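Carbohydrate-binding module family 14 protein (Pseudocercospora fuligena, PDB 4Z4A) probably binds chitin through a family 14 carbohydrate-binding module, as an Avr4-type avirulence effector of a plant-pathogenic fungus. Local coordinates at residues W87-W90 / P91-T95. Numbering follows the deposited sequence.
Sequences WCDW and PENTT. With EDO (1,2-ethanediol), chain M.
Pro91 follows Trp90 as the second residue of the turn 90-93, its CD lying 3.7 Å from CB of Trp90 and obliquely against the indole. That indole leads away from the turn to the dimer partner: NE1 of Trp90 donates to O of Ser77 of the second subunit, and its ring meets Trp90 of that subunit edge-to-face. The O of Pro91 receives the backbone N-H of Thr94 at 3.1 Å. Glu92 follows in the same short 3-10 segment; its CG comes only within 4.4 Å of CB of Trp90. Asn93 closes the turn twice over. Its backbone N donates to O of Trp90 at 2.9 Å, the i+3 to i bond of a type I beta turn, in which the donor stands above the carbonyl plane, 41° out of it. Its side chain turns back toward the strand: with CG beside its own backbone N (chi1 -61°), ND2 reaches the carboxylate of Asp89 and makes a weak bond to OD1 at 3.3 Å. Amide and carboxylate are tilted 47° apart. This carboxylate is buried where strand 87-89 pairs antiparallel with strand 80-82, the two-stranded sheet within the chitin-binding Peritrophin-A domain. OD1 also takes a weak bond from the backbone N of Trp90 at 2.9 Å, while OD2 accepts Asn82 ND2 and, weakly, NE1 of Trp87 at 2.9 Å. Donors at both oxygens, most of them weak, probably help to fix the rotation of the group and would probably favour its charged form. Next along this strand, the backbone N of Cys88 donates to O1 of a 1,2-ethanediol, probably from the crystallisation liquor, at 2.9 Å. Thr94 then ties the chain back to the sheet, its OG1 hydrogen-bonded to O of Trp81, and Thr95 bonds through OG1 to N of Asp83, in the connection between strands 80-82 and 87-89.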
ATOM      1  N   TRP B  87      -0.465  -8.541   1.073  1.00 21.20           N
ATOM      2  CA  TRP B  87      -1.593  -7.786   1.613  1.00 21.57           C
ATOM      3  C   TRP B  87      -2.120  -8.417   2.881  1.00 22.09           C
ATOM      4  O   TRP B  87      -1.815  -9.577   3.219  1.00 22.19           O
ATOM      5  CB  TRP B  87      -2.719  -7.642   0.575  1.00 20.89           C
ATOM      6  CG  TRP B  87      -3.448  -8.866   0.095  1.00 20.71           C
ATOM      7  CD1 TRP B  87      -3.242 -10.192   0.489  1.00 20.82           C
ATOM      8  CD2 TRP B  87      -4.600  -8.886  -0.767  1.00 21.25           C
ATOM      9  NE1 TRP B  87      -4.156 -10.994  -0.143  1.00 20.30           N
ATOM     10  CE2 TRP B  87      -5.003 -10.229  -0.899  1.00 21.05           C
ATOM     11  CE3 TRP B  87      -5.331  -7.887  -1.461  1.00 22.07           C
ATOM     12  CZ2 TRP B  87      -6.050 -10.620  -1.731  1.00 21.77           C
ATOM     13  CZ3 TRP B  87      -6.435  -8.297  -2.275  1.00 23.19           C
ATOM     14  CH2 TRP B  87      -6.751  -9.651  -2.411  1.00 23.09           C
ATOM     15  N   CYS B  88      -2.950  -7.641   3.555  1.00 21.74           N
ATOM     16  CA  CYS B  88      -3.768  -8.138   4.696  1.00 23.72           C
ATOM     17  C   CYS B  88      -4.919  -8.972   4.141  1.00 23.63           C
ATOM     18  O   CYS B  88      -5.573  -8.576   3.196  1.00 23.91           O
ATOM     19  CB  CYS B  88      -4.278  -6.961   5.524  1.00 24.98           C
ATOM     20  SG  CYS B  88      -2.952  -6.013   6.278  1.00 28.17           S
ATOM     21  N   ASP B  89      -5.162 -10.151   4.706  1.00 22.73           N
ATOM     22  CA  ASP B  89      -6.053 -11.107   4.062  1.00 22.76           C
ATOM     23  C   ASP B  89      -6.722 -11.967   5.165  1.00 21.99           C
ATOM     24  O   ASP B  89      -6.367 -11.902   6.343  1.00 23.21           O
ATOM     25  CB  ASP B  89      -5.249 -11.925   3.037  1.00 23.33           C
ATOM     26  CG  ASP B  89      -6.075 -12.691   1.986  1.00 23.77           C
ATOM     27  OD1 ASP B  89      -7.315 -12.635   1.893  1.00 23.65           O
ATOM     28  OD2 ASP B  89      -5.438 -13.321   1.107  1.00 23.81           O
ATOM     29  N   TRP B  90      -7.729 -12.703   4.712  1.00 22.98           N
ATOM     30  CA  TRP B  90      -8.449 -13.646   5.597  1.00 24.13           C
ATOM     31  C   TRP B  90      -7.410 -14.552   6.246  1.00 25.39           C
ATOM     32  O   TRP B  90      -6.447 -14.984   5.599  1.00 23.14           O
ATOM     33  CB  TRP B  90      -9.450 -14.440   4.773  1.00 23.31           C
ATOM     34  CG  TRP B  90     -10.580 -13.610   4.281  1.00 25.69           C
ATOM     35  CD1 TRP B  90     -10.681 -12.948   3.122  1.00 25.86           C
ATOM     36  CD2 TRP B  90     -11.810 -13.364   4.988  1.00 27.07           C
ATOM     37  NE1 TRP B  90     -11.885 -12.273   3.030  1.00 26.72           N
ATOM     38  CE2 TRP B  90     -12.608 -12.537   4.161  1.00 28.36           C
ATOM     39  CE3 TRP B  90     -12.314 -13.793   6.223  1.00 30.90           C
ATOM     40  CZ2 TRP B  90     -13.870 -12.090   4.549  1.00 32.08           C
ATOM     41  CZ3 TRP B  90     -13.593 -13.372   6.595  1.00 33.46           C
ATOM     42  CH2 TRP B  90     -14.350 -12.546   5.764  1.00 33.12           C
ATOM     43  N   PRO B  91      -7.587 -14.861   7.519  1.00 26.90           N
ATOM     44  CA  PRO B  91      -6.640 -15.698   8.269  1.00 28.08           C
ATOM     45  C   PRO B  91      -6.276 -17.019   7.636  1.00 28.01           C
ATOM     46  O   PRO B  91      -5.140 -17.467   7.796  1.00 28.94           O
ATOM     47  CB  PRO B  91      -7.384 -15.988   9.588  1.00 29.09           C
ATOM     48  CG  PRO B  91      -8.283 -14.866   9.768  1.00 30.41           C
ATOM     49  CD  PRO B  91      -8.647 -14.328   8.405  1.00 28.66           C
ATOM     50  N   GLU B  92      -7.191 -17.629   6.902  1.00 28.25           N
ATOM     51  CA  GLU B  92      -6.927 -18.920   6.300  1.00 30.10           C
ATOM     52  C   GLU B  92      -5.844 -18.844   5.240  1.00 28.53           C
ATOM     53  O   GLU B  92      -5.287 -19.865   4.858  1.00 29.32           O
ATOM     54  CB  GLU B  92      -8.195 -19.511   5.663  1.00 34.25           C
ATOM     55  CG  GLU B  92      -8.722 -18.753   4.454  1.00 39.94           C
ATOM     56  CD  GLU B  92     -10.205 -18.968   4.126  1.00 47.72           C
ATOM     57  OE1 GLU B  92     -10.511 -19.283   2.953  1.00 53.41           O
ATOM     58  OE2 GLU B  92     -11.074 -18.774   5.011  1.00 52.36           O
ATOM     59  N   ASN B  93      -5.636 -17.631   4.723  1.00 26.70           N
ATOM     60  CA  ASN B  93      -4.610 -17.411   3.716  1.00 25.66           C
ATOM     61  C   ASN B  93      -3.282 -16.899   4.235  1.00 24.81           C
ATOM     62  O   ASN B  93      -2.385 -16.507   3.418  1.00 23.78           O
ATOM     63  CB  ASN B  93      -5.145 -16.388   2.726  1.00 27.53           C
ATOM     64  CG  ASN B  93      -6.388 -16.867   2.039  1.00 29.13           C
ATOM     65  OD1 ASN B  93      -6.531 -18.067   1.744  1.00 30.61           O
ATOM     66  ND2 ASN B  93      -7.309 -15.942   1.763  1.00 29.91           N
ATOM     67  N   THR B  94      -3.074 -16.903   5.534  1.00 23.77           N
ATOM     68  CA  THR B  94      -1.864 -16.291   6.079  1.00 23.01           C
ATOM     69  C   THR B  94      -0.601 -17.086   5.803  1.00 23.97           C
ATOM     70  O   THR B  94      -0.611 -18.316   5.729  1.00 24.35           O
ATOM     71  CB  THR B  94      -1.981 -16.039   7.584  1.00 23.73           C
ATOM     72  OG1 THR B  94      -0.962 -15.133   7.982  1.00 25.65           O
ATOM     73  CG2 THR B  94      -1.895 -17.347   8.385  1.00 25.85           C
ATOM     74  N   THR B  95       0.495 -16.356   5.633  1.00 24.18           N
ATOM     75  CA  THR B  95       1.820 -16.889   5.595  1.00 24.98           C
ATOM     76  C   THR B  95       2.564 -16.739   6.945  1.00 27.33           C
ATOM     77  O   THR B  95       3.744 -17.110   7.061  1.00 26.93           O
ATOM     78  CB  THR B  95       2.651 -16.146   4.539  1.00 24.30           C
ATOM     79  OG1 THR B  95       2.574 -14.722   4.804  1.00 23.61           O
ATOM     80  CG2 THR B  95       2.153 -16.478   3.181  1.00 24.60           C
TER
HETATM   81  C1  EDO M 203      -1.705  -3.936   3.011  1.00 40.89           C
HETATM   82  O1  EDO M 203      -2.859  -4.772   2.877  1.00 29.36           O
HETATM   83  C2  EDO M 203      -0.748  -4.028   1.804  1.00 41.49           C
HETATM   84  O2  EDO M 203      -0.633  -2.723   1.197  1.00 50.80           O